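Local coordinates for Ser-thr phosphatase MSPP (Mycobacterium smegmatis, PDB 2JFR), which probably acts as a metal-dependent protein serine/threonine phosphatase of the PPM (PP2C-like) family, with manganese and magnesium ions bound in its structure, at residues A[134-137]-A[141-144]. Residues are numbered along the deposited sequence; the frame is centred on the assembly and turned at random. Where two conformers were deposited one is given.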
loop_
_atom_site.group_PDB
_atom_site.type_symbol
_atom_site.label_atom_id
_atom_site.label_comp_id
_atom_site.label_asym_id
_atom_site.label_seq_id
_atom_site.Cartn_x
_atom_site.Cartn_y
_atom_site.Cartn_z
ATOM N N GLY A 134 6.133 -13.158 -3.966
ATOM C CA GLY A 134 6.925 -11.974 -4.152
ATOM C C GLY A 134 8.399 -12.207 -3.945
ATOM O O GLY A 134 9.246 -11.582 -4.580
ATOM N N GLU A 135 8.739 -13.149 -3.036
ATOM C CA GLU A 135 10.149 -13.463 -2.772
ATOM C C GLU A 135 10.697 -14.152 -3.976
ATOM O O GLU A 135 11.882 -13.994 -4.312
ATOM C CB GLU A 135 10.314 -14.289 -1.541
ATOM C CG GLU A 135 9.973 -13.611 -0.208
ATOM C CD GLU A 135 10.704 -12.488 0.384
ATOM O OE1 GLU A 135 11.652 -12.061 -0.265
ATOM O OE2 GLU A 135 10.266 -12.042 1.511
ATOM N N LEU A 136 9.896 -14.946 -4.703
ATOM C CA LEU A 136 10.334 -15.554 -5.930
ATOM C C LEU A 136 10.607 -14.566 -7.047
ATOM O O LEU A 136 11.522 -14.721 -7.861
ATOM C CB LEU A 136 9.368 -16.596 -6.437
ATOM C CG LEU A 136 9.238 -17.835 -5.556
ATOM C CD1 LEU A 136 8.061 -18.665 -5.952
ATOM C CD2 LEU A 136 10.486 -18.675 -5.720
ATOM N N VAL A 137 9.802 -13.451 -7.084
ATOM C CA VAL A 137 10.154 -12.331 -7.944
ATOM C C VAL A 137 11.483 -11.701 -7.520
ATOM O O VAL A 137 12.324 -11.484 -8.409
ATOM C CB VAL A 137 8.991 -11.302 -7.978
ATOM C CG1 VAL A 137 9.332 -10.163 -8.955
ATOM C CG2 VAL A 137 7.681 -11.873 -8.439
ATOM N N GLU A 141 13.169 -15.545 -10.001
ATOM C CA GLU A 141 12.703 -16.855 -10.438
ATOM C C GLU A 141 11.366 -16.821 -11.189
ATOM O O GLU A 141 11.125 -17.715 -12.018
ATOM C CB GLU A 141 12.582 -17.828 -9.262
ATOM C CG GLU A 141 13.878 -18.230 -8.602
ATOM C CD GLU A 141 13.513 -19.358 -7.628
ATOM O OE1 GLU A 141 12.575 -20.107 -8.043
ATOM O OE2 GLU A 141 14.121 -19.445 -6.530
ATOM N N ILE A 142 10.452 -15.898 -10.945
ATOM C CA ILE A 142 9.182 -15.759 -11.689
ATOM C C ILE A 142 8.921 -14.293 -11.965
ATOM O O ILE A 142 9.499 -13.450 -11.269
ATOM C CB ILE A 142 8.000 -16.328 -10.878
ATOM C CG1 ILE A 142 7.607 -15.541 -9.659
ATOM C CG2 ILE A 142 8.286 -17.779 -10.504
ATOM C CD1 ILE A 142 6.436 -16.064 -8.889
ATOM N N THR A 143 8.082 -13.996 -12.895
ATOM C CA THR A 143 7.700 -12.624 -13.166
ATOM C C THR A 143 6.634 -12.113 -12.225
ATOM O O THR A 143 5.961 -12.889 -11.542
ATOM C CB THR A 143 7.131 -12.451 -14.595
ATOM O OG1 THR A 143 5.924 -13.161 -14.719
ATOM C CG2 THR A 143 8.160 -12.933 -15.665
ATOM N N ARG A 144 6.466 -10.781 -12.146
ATOM C CA ARG A 144 5.386 -10.229 -11.361
ATOM C C ARG A 144 3.997 -10.716 -11.831
ATOM O O ARG A 144 3.098 -10.995 -11.080
ATOM C CB ARG A 144 5.455 -8.703 -11.368
ATOM C CG ARG A 144 6.719 -8.038 -10.799
ATOM C CD ARG A 144 6.420 -6.560 -10.484
ATOM N NE ARG A 144 7.628 -5.718 -10.438
ATOM C CZ ARG A 144 8.340 -5.589 -9.310
ATOM N NH1 ARG A 144 8.059 -6.158 -8.133
ATOM N NH2 ARG A 144 9.428 -4.774 -9.392
#
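With chi1 of 70°, the CG1 branch of I142 stands between its own backbone N and carbonyl carbon, where it meets both L136 and V137. L136 offers its CB, 3.8 Å from I142 CG1, and V137 offers CG2, 3.9 Å from the same I142 CG1; the isoleucine branch thus bears on two successive residues of helix 132-138. In V137 the CG1 methyl lies anti to the backbone N (chi1 -177°), and it reaches the aliphatic part of R144, 3.8 Å from CG, the two side chains crossing at about a right angle. At the other end of the contact the CD2 methyl of L136 lies against the carboxylate of E141, 3.4 Å from OE1, an apolar-to-polar touch without a hydrogen bond.

Two backbone bonds join the segments at L136. Its carbonyl oxygen accepts the N-H of E141 at 2.8 Å (N to O), an i+5 to i pairing also found in the Schellman motif, and takes a weak second bond from I142 N. A CA-H...O contact from V137 CA to I142 O lies alongside. L136 and I142 also touch H150, while A147 packs on V137 and I142. The T143 side chain caps a backbone N just past the segment and its own N-H goes to E146 OE1, as in a capping box; a short surface loop thus joins the C-terminal end of helix 132-138 to the N-cap of helix 144-147 in the PP2C fold.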